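Local coordinates for malate dehydrogenase (Porphyromonas gingivalis, PDB 3FI9), which probably catalyses the NAD-dependent interconversion of malate and oxaloacetate, at residues C119-A129 and L142-L150; T34-A44 and L62-A73. All blocks are in the same frame, centred on the assembly; numbering follows the deposited sequence.

Contact 1: residues C119-A129 and L142-L150; sequences CKHVIIIFNPA and LKPSQVTTL
The imidazole of His121 meets segment 142-150 in two ways: over one face, offset toward the rim, lies the carbonyl oxygen of Gln146, while at the edge, in the ring plane, NE2 and Thr148 OG1 share a hydrogen bond of 2.9 Å in which either could be the donor. The fairly straight bond (165°) limits the rotation of the ring. Ile123 CG1 also borders this edge, 3.4 Å from Thr148 OG1. A second flat group, the amide of Gln146, reaches back along an extended chain; its NE2 donates to Lys120 O at 3.3 Å, with the acceptor near the amide plane but the donor well above the carbonyl plane. Gln146 OE1 is gripped twice, by the N and NZ of Lys143. From these groups the parallel strands 121-124 and 147-150 run on together, the two ends of a beta-alpha-beta crossover of the Rossmann fold, joined through helix 129-140. Val122 N binds Gln146 O, Val122 O accepts from Thr148 N, and Thr148 O from Ile124 N. The side chains of Val122 and Leu142 cross at about a right angle, with Val122 CG2 3.6 Å from Leu142 CD1. Near the predicted NAD(+) residues Ile125 and Phe126, Ala129 CB packs against Thr149 CB at 3.8 Å.

Contact 2: residues T34-A44 and L62-A73; sequences TPNLCLYDPFA and LNLTFTSDIKEA
Asp41 O is the acceptor for Ser68 OG, which approaches nearly in line with the carbonyl at 2.6 Å; the serine reaches it with OG anti to its own carbonyl carbon (chi1 -61°). Asp41 N gives a weak bond to Thr67 O. Upstream, the strands 37-40 and 65-67 exchange backbone bonds in parallel register: Leu37 O accepts from Thr65 N, Thr65 O from Leu39 N at 2.9 Å, and Leu39 O from Thr67 N. Before them, Pro35 O takes the N-H of Asn63. The amides of Asn36 and Asn63 lie side by side with planes 10° apart; Asn36 ND2 is satisfied by Glu8 O.

At the other end, the hydroxyl of Thr67 works both ways, accepting from Asp69 N in an ST turn and donating to Glu72 OE1 at 2.8 Å. Asp69 OD2 then caps the helix that follows by accepting from Glu72 N on its anti lone pair. Ile70 CD1 sits over the centre of one face of the Tyr40 ring, a CH-pi contact 4.0 Å from the centroid, while Ala73 CB meets Tyr40 CB at 3.6 Å. A water joins Tyr40 OH to Ser68 O.

Asp41 OD1 receives Phe43 N in an Asx turn and OD2 receives Ala17 N, linking this carboxylate to the predicted NAD(+)-binding loop. Asp41, itself predicted to bind NAD(+), stands at the end of the second strand of a Rossmann fold, consistent with the acidic residue that in many NAD-dependent dehydrogenases holds the adenosine ribose hydroxyls.

Overall arrangement
From the N terminus, the chain first forms strand 10-14 and helix 19-30, then enters contact 2 at 34-44; helix 44-57 carries it over to 62-73, closing the first of the two loops. Strand 77-82 and helix 94-115 follow before contact 1 opens at 119-129 and closes, through helix 129-140, at 142-150. The contacts therefore stand in series, neither nested nor crossed. Both belong to one sheet, in which strands 10-14 and 77-82 separate them: contact 2 holds one of the two edge strands of the sheet within the chain, 65-67, whereas contact 1 lies deeper and ends at strand 147-150, beside antiparallel strand 261-267. Their centres are about 19 Å apart, and they do not touch.

Contact 1: residues C119-A129 and L142-L150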
loop_
_atom_site.group_PDB
_atom_site.type_symbol
_atom_site.label_atom_id
_atom_site.label_comp_id
_atom_site.label_asym_id
_atom_site.label_seq_id
_atom_site.Cartn_x
_atom_site.Cartn_y
_atom_site.Cartn_z
ATOM N N CYS A 119 -19.147 -9.623 -16.967
ATOM C CA CYS A 119 -18.503 -9.109 -15.737
ATOM C C CYS A 119 -19.417 -9.324 -14.542
ATOM O O CYS A 119 -20.631 -9.190 -14.678
ATOM C CB CYS A 119 -18.238 -7.589 -15.904
ATOM S SG CYS A 119 -16.913 -6.916 -14.798
ATOM N N LYS A 120 -18.865 -9.639 -13.370
ATOM C CA LYS A 120 -19.681 -9.879 -12.190
ATOM C C LYS A 120 -19.926 -8.569 -11.395
ATOM O O LYS A 120 -21.016 -8.325 -10.916
ATOM C CB LYS A 120 -19.033 -10.940 -11.287
ATOM C CG LYS A 120 -19.143 -12.418 -11.839
ATOM C CD LYS A 120 -18.171 -13.338 -11.109
ATOM C CE LYS A 120 -18.811 -14.602 -10.601
ATOM N NZ LYS A 120 -18.678 -15.707 -11.562
ATOM N N HIS A 121 -18.888 -7.771 -11.216
ATOM C CA HIS A 121 -19.023 -6.525 -10.437
ATOM C C HIS A 121 -18.087 -5.433 -10.863
ATOM O O HIS A 121 -16.941 -5.689 -11.215
ATOM C CB HIS A 121 -18.789 -6.800 -8.932
ATOM C CG HIS A 121 -19.428 -5.780 -8.047
ATOM N ND1 HIS A 121 -20.745 -5.879 -7.656
ATOM C CD2 HIS A 121 -18.952 -4.621 -7.511
ATOM C CE1 HIS A 121 -21.060 -4.823 -6.921
ATOM N NE2 HIS A 121 -19.998 -4.035 -6.834
ATOM N N VAL A 122 -18.543 -4.181 -10.761
ATOM C CA VAL A 122 -17.744 -3.078 -11.200
ATOM C C VAL A 122 -17.876 -1.994 -10.141
ATOM O O VAL A 122 -18.985 -1.727 -9.688
ATOM C CB VAL A 122 -18.292 -2.466 -12.534
ATOM C CG1 VAL A 122 -17.443 -1.264 -12.926
ATOM C CG2 VAL A 122 -18.286 -3.517 -13.616
ATOM N N ILE A 123 -16.747 -1.399 -9.781
ATOM C CA ILE A 123 -16.690 -0.291 -8.807
ATOM C C ILE A 123 -16.060 0.938 -9.425
ATOM O O ILE A 123 -14.929 0.900 -9.972
ATOM C CB ILE A 123 -15.912 -0.713 -7.517
ATOM C CG1 ILE A 123 -16.487 -2.051 -6.958
ATOM C CG2 ILE A 123 -15.913 0.469 -6.498
ATOM C CD1 ILE A 123 -15.780 -2.573 -5.670
ATOM N N ILE A 124 -16.778 2.062 -9.316
ATOM C CA ILE A 124 -16.365 3.288 -9.927
ATOM C C ILE A 124 -15.989 4.244 -8.789
ATOM O O ILE A 124 -16.794 4.423 -7.867
ATOM C CB ILE A 124 -17.537 3.875 -10.711
ATOM C CG1 ILE A 124 -18.035 2.900 -11.812
ATOM C CG2 ILE A 124 -17.129 5.235 -11.286
ATOM C CD1 ILE A 124 -16.953 2.583 -12.835
ATOM N N ILE A 125 -14.799 4.845 -8.814
ATOM C CA ILE A 125 -14.451 5.690 -7.667
ATOM C C ILE A 125 -14.161 7.150 -8.016
ATOM O O ILE A 125 -14.075 8.001 -7.121
ATOM C CB ILE A 125 -13.289 5.105 -6.822
ATOM C CG1 ILE A 125 -11.925 5.501 -7.395
ATOM C CG2 ILE A 125 -13.521 3.569 -6.573
ATOM C CD1 ILE A 125 -10.839 5.532 -6.316
ATOM N N PHE A 126 -14.090 7.446 -9.301
ATOM C CA PHE A 126 -13.828 8.790 -9.749
ATOM C C PHE A 126 -15.086 9.677 -9.701
ATOM O O PHE A 126 -16.221 9.230 -9.909
ATOM C CB PHE A 126 -13.086 8.825 -11.099
ATOM C CG PHE A 126 -13.840 8.196 -12.261
ATOM C CD1 PHE A 126 -14.684 8.963 -13.065
ATOM C CD2 PHE A 126 -13.652 6.870 -12.585
ATOM C CE1 PHE A 126 -15.338 8.386 -14.168
ATOM C CE2 PHE A 126 -14.307 6.282 -13.684
ATOM C CZ PHE A 126 -15.169 7.049 -14.466
ATOM N N ASN A 127 -14.879 10.930 -9.342
ATOM C CA ASN A 127 -16.003 11.817 -9.101
ATOM C C ASN A 127 -16.490 12.522 -10.357
ATOM O O ASN A 127 -15.759 12.616 -11.335
ATOM C CB ASN A 127 -15.656 12.814 -8.001
ATOM C CG ASN A 127 -16.012 12.279 -6.630
ATOM O OD1 ASN A 127 -17.047 11.625 -6.456
ATOM N ND2 ASN A 127 -15.156 12.512 -5.669
ATOM N N PRO A 128 -17.737 13.011 -10.330
ATOM C CA PRO A 128 -18.658 12.886 -9.191
ATOM C C PRO A 128 -19.318 11.500 -9.198
ATOM O O PRO A 128 -20.045 11.184 -10.139
ATOM C CB PRO A 128 -19.684 13.992 -9.460
ATOM C CG PRO A 128 -19.680 14.153 -10.956
ATOM C CD PRO A 128 -18.289 13.853 -11.422
ATOM N N ALA A 129 -19.049 10.672 -8.180
ATOM C CA ALA A 129 -19.441 9.242 -8.230
ATOM C C ALA A 129 -20.931 8.933 -8.385
ATOM O O ALA A 129 -21.288 7.910 -8.977
ATOM C CB ALA A 129 -18.810 8.429 -7.038
ATOM N N LEU A 142 -25.252 -3.835 -17.290
ATOM C CA LEU A 142 -25.254 -4.746 -16.147
ATOM C C LEU A 142 -26.512 -4.514 -15.301
ATOM O O LEU A 142 -27.184 -3.508 -15.491
ATOM C CB LEU A 142 -23.967 -4.612 -15.296
ATOM C CG LEU A 142 -22.604 -4.852 -16.021
ATOM C CD1 LEU A 142 -21.437 -4.507 -15.133
ATOM C CD2 LEU A 142 -22.442 -6.305 -16.544
ATOM N N LYS A 143 -26.842 -5.464 -14.416
ATOM C CA LYS A 143 -27.887 -5.276 -13.392
ATOM C C LYS A 143 -27.476 -4.254 -12.304
ATOM O O LYS A 143 -26.281 -4.027 -12.067
ATOM C CB LYS A 143 -28.172 -6.612 -12.721
ATOM C CG LYS A 143 -28.791 -7.633 -13.711
ATOM C CD LYS A 143 -29.093 -8.941 -13.020
ATOM C CE LYS A 143 -27.862 -9.475 -12.332
ATOM N NZ LYS A 143 -26.709 -9.565 -13.277
ATOM N N PRO A 144 -28.463 -3.634 -11.633
ATOM C CA PRO A 144 -28.103 -2.681 -10.554
ATOM C C PRO A 144 -27.259 -3.310 -9.444
ATOM O O PRO A 144 -26.419 -2.629 -8.849
ATOM C CB PRO A 144 -29.466 -2.247 -10.009
ATOM C CG PRO A 144 -30.351 -2.268 -11.215
ATOM C CD PRO A 144 -29.864 -3.460 -12.069
ATOM N N SER A 145 -27.465 -4.604 -9.163
ATOM C CA SER A 145 -26.682 -5.254 -8.145
ATOM C C SER A 145 -25.184 -5.407 -8.494
ATOM O O SER A 145 -24.378 -5.791 -7.650
ATOM C CB SER A 145 -27.247 -6.642 -7.904
ATOM O OG SER A 145 -27.014 -7.385 -9.091
ATOM N N GLN A 146 -24.801 -5.073 -9.719
ATOM C CA GLN A 146 -23.443 -5.341 -10.156
ATOM C C GLN A 146 -22.534 -4.125 -10.148
ATOM O O GLN A 146 -21.373 -4.230 -10.527
ATOM C CB GLN A 146 -23.484 -5.943 -11.569
ATOM C CG GLN A 146 -24.273 -7.306 -11.652
ATOM C CD GLN A 146 -24.233 -7.861 -13.044
ATOM O OE1 GLN A 146 -25.098 -7.547 -13.854
ATOM N NE2 GLN A 146 -23.181 -8.637 -13.366
ATOM N N VAL A 147 -23.058 -2.950 -9.813
ATOM C CA VAL A 147 -22.228 -1.731 -9.839
ATOM C C VAL A 147 -22.328 -0.959 -8.540
ATOM O O VAL A 147 -23.432 -0.697 -8.091
ATOM C CB VAL A 147 -22.615 -0.783 -11.009
ATOM C CG1 VAL A 147 -21.704 0.495 -11.052
ATOM C CG2 VAL A 147 -22.526 -1.537 -12.340
ATOM N N THR A 148 -21.184 -0.603 -7.940
ATOM C CA THR A 148 -21.145 0.242 -6.732
ATOM C C THR A 148 -20.131 1.368 -6.913
ATOM O O THR A 148 -19.305 1.343 -7.833
ATOM C CB THR A 148 -20.719 -0.544 -5.478
ATOM O OG1 THR A 148 -19.568 -1.353 -5.784
ATOM C CG2 THR A 148 -21.857 -1.466 -5.020
ATOM N N THR A 149 -20.206 2.378 -6.043
ATOM C CA THR A 149 -19.187 3.397 -5.989
ATOM C C THR A 149 -18.603 3.469 -4.577
ATOM O O THR A 149 -19.264 3.126 -3.620
ATOM C CB THR A 149 -19.758 4.814 -6.351
ATOM O OG1 THR A 149 -20.785 5.175 -5.415
ATOM C CG2 THR A 149 -20.433 4.784 -7.760
ATOM N N LEU A 150 -17.347 3.895 -4.473
ATOM C CA LEU A 150 -16.732 4.238 -3.200
ATOM C C LEU A 150 -17.499 5.421 -2.574
ATOM O O LEU A 150 -17.584 6.501 -3.178
ATOM C CB LEU A 150 -15.291 4.695 -3.448
ATOM C CG LEU A 150 -14.600 5.308 -2.235
ATOM C CD1 LEU A 150 -14.466 4.189 -1.173
ATOM C CD2 LEU A 150 -13.229 5.967 -2.601
#

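Contact 2: residues T34-A44 and L62-A73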
loop_
_atom_site.group_PDB
_atom_site.type_symbol
_atom_site.label_atom_id
_atom_site.label_comp_id
_atom_site.label_asym_id
_atom_site.label_seq_id
_atom_site.Cartn_x
_atom_site.Cartn_y
_atom_site.Cartn_z
ATOM N N THR A 34 -6.966 -12.538 -6.468
ATOM C CA THR A 34 -6.779 -13.425 -7.643
ATOM C C THR A 34 -5.326 -13.323 -8.119
ATOM O O THR A 34 -4.728 -12.225 -8.126
ATOM C CB THR A 34 -7.709 -12.988 -8.811
ATOM O OG1 THR A 34 -7.410 -13.707 -10.016
ATOM C CG2 THR A 34 -7.543 -11.534 -9.096
ATOM N N PRO A 35 -4.785 -14.419 -8.655
ATOM C CA PRO A 35 -3.476 -14.316 -9.287
ATOM C C PRO A 35 -3.544 -13.538 -10.608
ATOM O O PRO A 35 -2.536 -12.965 -11.069
ATOM C CB PRO A 35 -3.073 -15.787 -9.536
ATOM C CG PRO A 35 -4.368 -16.617 -9.338
ATOM C CD PRO A 35 -5.423 -15.763 -8.753
ATOM N N ASN A 36 -4.737 -13.479 -11.201
ATOM C CA ASN A 36 -4.879 -12.850 -12.506
ATOM C C ASN A 36 -5.280 -11.395 -12.329
ATOM O O ASN A 36 -6.441 -11.004 -12.460
ATOM C CB ASN A 36 -5.847 -13.675 -13.347
ATOM C CG ASN A 36 -5.292 -15.089 -13.562
ATOM O OD1 ASN A 36 -4.189 -15.231 -14.091
ATOM N ND2 ASN A 36 -5.997 -16.116 -13.069
ATOM N N LEU A 37 -4.291 -10.607 -11.957
ATOM C CA LEU A 37 -4.507 -9.187 -11.691
ATOM C C LEU A 37 -3.992 -8.418 -12.887
ATOM O O LEU A 37 -2.833 -8.551 -13.276
ATOM C CB LEU A 37 -3.730 -8.808 -10.422
ATOM C CG LEU A 37 -3.788 -7.342 -10.022
ATOM C CD1 LEU A 37 -5.194 -7.048 -9.625
ATOM C CD2 LEU A 37 -2.763 -7.026 -8.863
ATOM N N CYS A 38 -4.866 -7.622 -13.504
ATOM C CA CYS A 38 -4.519 -6.914 -14.726
ATOM C C CYS A 38 -4.599 -5.405 -14.530
ATOM O O CYS A 38 -5.611 -4.889 -14.017
ATOM C CB CYS A 38 -5.436 -7.385 -15.863
ATOM S SG CYS A 38 -5.244 -6.485 -17.400
ATOM N N LEU A 39 -3.519 -4.715 -14.900
ATOM C CA LEU A 39 -3.405 -3.280 -14.684
ATOM C C LEU A 39 -3.557 -2.554 -16.013
ATOM O O LEU A 39 -2.797 -2.823 -16.984
ATOM C CB LEU A 39 -2.077 -2.956 -14.023
ATOM C CG LEU A 39 -1.713 -3.710 -12.735
ATOM C CD1 LEU A 39 -0.483 -3.012 -12.142
ATOM C CD2 LEU A 39 -2.914 -3.663 -11.762
ATOM N N TYR A 40 -4.535 -1.637 -16.082
ATOM C CA TYR A 40 -4.767 -0.903 -17.328
ATOM C C TYR A 40 -4.594 0.607 -17.086
ATOM O O TYR A 40 -5.098 1.132 -16.087
ATOM C CB TYR A 40 -6.166 -1.194 -17.919
ATOM C CG TYR A 40 -6.554 -0.123 -18.936
ATOM C CD1 TYR A 40 -6.108 -0.195 -20.259
ATOM C CD2 TYR A 40 -7.307 0.979 -18.560
ATOM C CE1 TYR A 40 -6.438 0.776 -21.188
ATOM C CE2 TYR A 40 -7.629 1.985 -19.475
ATOM C CZ TYR A 40 -7.174 1.888 -20.789
ATOM O OH TYR A 40 -7.495 2.890 -21.682
ATOM N N ASP A 41 -3.877 1.292 -17.980
ATOM C CA ASP A 41 -3.839 2.733 -17.980
ATOM C C ASP A 41 -3.430 3.149 -19.378
ATOM O O ASP A 41 -2.527 2.523 -19.982
ATOM C CB ASP A 41 -2.797 3.253 -16.971
ATOM C CG ASP A 41 -3.095 4.650 -16.470
ATOM O OD1 ASP A 41 -2.859 5.583 -17.259
ATOM O OD2 ASP A 41 -3.522 4.845 -15.275
ATOM N N PRO A 42 -4.046 4.233 -19.890
ATOM C CA PRO A 42 -3.543 4.856 -21.165
ATOM C C PRO A 42 -2.111 5.336 -21.053
ATOM O O PRO A 42 -1.439 5.478 -22.072
ATOM C CB PRO A 42 -4.469 6.073 -21.369
ATOM C CG PRO A 42 -5.058 6.346 -20.008
ATOM C CD PRO A 42 -5.218 4.953 -19.359
ATOM N N PHE A 43 -1.627 5.617 -19.844
ATOM C CA PHE A 43 -0.277 6.180 -19.701
ATOM C C PHE A 43 0.736 5.046 -19.614
ATOM O O PHE A 43 1.053 4.576 -18.522
ATOM C CB PHE A 43 -0.217 7.120 -18.490
ATOM C CG PHE A 43 1.110 7.785 -18.283
ATOM C CD1 PHE A 43 1.878 8.204 -19.367
ATOM C CD2 PHE A 43 1.582 8.015 -17.003
ATOM C CE1 PHE A 43 3.106 8.823 -19.171
ATOM C CE2 PHE A 43 2.810 8.629 -16.791
ATOM C CZ PHE A 43 3.569 9.031 -17.875
ATOM N N ALA A 44 1.246 4.600 -20.762
ATOM C CA ALA A 44 1.991 3.338 -20.808
ATOM C C ALA A 44 3.293 3.381 -19.992
ATOM O O ALA A 44 3.690 2.395 -19.383
ATOM C CB ALA A 44 2.281 2.919 -22.280
ATOM N N LEU A 62 1.462 -14.718 -8.191
ATOM C CA LEU A 62 0.766 -13.654 -8.898
ATOM C C LEU A 62 1.041 -13.793 -10.389
ATOM O O LEU A 62 2.184 -13.994 -10.775
ATOM C CB LEU A 62 1.242 -12.279 -8.424
ATOM C CG LEU A 62 0.383 -11.095 -8.860
ATOM C CD1 LEU A 62 -1.021 -11.190 -8.226
ATOM C CD2 LEU A 62 1.048 -9.779 -8.483
ATOM N N ASN A 63 0.020 -13.643 -11.203
ATOM C CA ASN A 63 0.173 -13.584 -12.666
ATOM C C ASN A 63 -0.151 -12.152 -13.148
ATOM O O ASN A 63 -1.190 -11.919 -13.781
ATOM C CB ASN A 63 -0.828 -14.505 -13.345
ATOM C CG ASN A 63 -0.446 -16.015 -13.263
ATOM O OD1 ASN A 63 0.685 -16.409 -13.600
ATOM N ND2 ASN A 63 -1.416 -16.862 -12.861
ATOM N N LEU A 64 0.705 -11.197 -12.839
ATOM C CA LEU A 64 0.399 -9.810 -13.152
ATOM C C LEU A 64 0.488 -9.538 -14.676
ATOM O O LEU A 64 1.420 -9.976 -15.335
ATOM C CB LEU A 64 1.371 -8.898 -12.424
ATOM C CG LEU A 64 1.016 -7.410 -12.445
ATOM C CD1 LEU A 64 -0.129 -7.077 -11.397
ATOM C CD2 LEU A 64 2.272 -6.543 -12.147
ATOM N N THR A 65 -0.477 -8.809 -15.211
ATOM C CA THR A 65 -0.444 -8.377 -16.592
ATOM C C THR A 65 -0.660 -6.865 -16.586
ATOM O O THR A 65 -1.260 -6.310 -15.660
ATOM C CB THR A 65 -1.466 -9.098 -17.541
ATOM O OG1 THR A 65 -2.802 -9.067 -17.004
ATOM C CG2 THR A 65 -1.047 -10.572 -17.858
ATOM N N PHE A 66 -0.131 -6.181 -17.584
ATOM C CA PHE A 66 -0.456 -4.764 -17.723
ATOM C C PHE A 66 -0.600 -4.429 -19.177
ATOM O O PHE A 66 0.034 -5.060 -20.039
ATOM C CB PHE A 66 0.530 -3.852 -17.026
ATOM C CG PHE A 66 1.935 -3.907 -17.567
ATOM C CD1 PHE A 66 2.380 -2.955 -18.487
ATOM C CD2 PHE A 66 2.814 -4.891 -17.146
ATOM C CE1 PHE A 66 3.691 -3.000 -18.974
ATOM C CE2 PHE A 66 4.124 -4.927 -17.634
ATOM C CZ PHE A 66 4.552 -4.003 -18.541
ATOM N N THR A 67 -1.442 -3.441 -19.452
ATOM C CA THR A 67 -1.726 -3.078 -20.825
ATOM C C THR A 67 -2.368 -1.699 -20.916
ATOM O O THR A 67 -3.075 -1.247 -19.984
ATOM C CB THR A 67 -2.641 -4.168 -21.517
ATOM O OG1 THR A 67 -2.892 -3.796 -22.878
ATOM C CG2 THR A 67 -3.998 -4.290 -20.824
ATOM N N SER A 68 -2.109 -1.022 -22.038
ATOM C CA SER A 68 -2.813 0.229 -22.382
ATOM C C SER A 68 -3.891 0.039 -23.450
ATOM O O SER A 68 -4.419 1.031 -23.983
ATOM C CB SER A 68 -1.839 1.302 -22.853
ATOM O OG SER A 68 -0.934 1.588 -21.824
ATOM N N ASP A 69 -4.215 -1.219 -23.730
ATOM C CA ASP A 69 -5.248 -1.604 -24.693
ATOM C C ASP A 69 -6.466 -2.076 -23.923
ATOM O O ASP A 69 -6.429 -3.107 -23.229
ATOM C CB ASP A 69 -4.777 -2.747 -25.605
ATOM C CG ASP A 69 -5.827 -3.104 -26.693
ATOM O OD1 ASP A 69 -5.793 -2.521 -27.798
ATOM O OD2 ASP A 69 -6.739 -3.887 -26.430
ATOM N N ILE A 70 -7.557 -1.329 -24.045
ATOM C CA ILE A 70 -8.727 -1.652 -23.261
ATOM C C ILE A 70 -9.340 -3.001 -23.593
ATOM O O ILE A 70 -9.834 -3.642 -22.719
ATOM C CB ILE A 70 -9.800 -0.538 -23.312
ATOM C CG1 ILE A 70 -10.896 -0.870 -22.299
ATOM C CG2 ILE A 70 -10.320 -0.305 -24.731
ATOM C CD1 ILE A 70 -10.447 -0.512 -20.860
ATOM N N LYS A 71 -9.334 -3.419 -24.865
ATOM C CA LYS A 71 -9.864 -4.728 -25.204
ATOM C C LYS A 71 -9.093 -5.812 -24.465
ATOM O O LYS A 71 -9.675 -6.731 -23.927
ATOM C CB LYS A 71 -9.812 -5.027 -26.720
ATOM C CG LYS A 71 -10.585 -6.334 -27.057
ATOM C CD LYS A 71 -10.500 -6.754 -28.544
ATOM C CE LYS A 71 -11.387 -7.985 -28.777
ATOM N NZ LYS A 71 -11.592 -8.218 -30.242
ATOM N N GLU A 72 -7.775 -5.702 -24.457
ATOM C CA GLU A 72 -6.955 -6.712 -23.782
ATOM C C GLU A 72 -7.235 -6.781 -22.281
ATOM O O GLU A 72 -7.373 -7.871 -21.705
ATOM C CB GLU A 72 -5.479 -6.388 -24.011
ATOM C CG GLU A 72 -5.026 -6.756 -25.402
ATOM C CD GLU A 72 -3.555 -6.482 -25.604
ATOM O OE1 GLU A 72 -2.940 -5.873 -24.694
ATOM O OE2 GLU A 72 -3.029 -6.877 -26.670
ATOM N N ALA A 73 -7.356 -5.609 -21.685
ATOM C CA ALA A 73 -7.579 -5.421 -20.241
ATOM C C ALA A 73 -8.937 -5.960 -19.803
ATOM O O ALA A 73 -9.058 -6.600 -18.759
ATOM C CB ALA A 73 -7.473 -3.929 -19.900
HETATM O O HOH W 1 -3.143 -13.310 -15.868
HETATM O O HOH W 2 -5.344 3.363 -23.588
#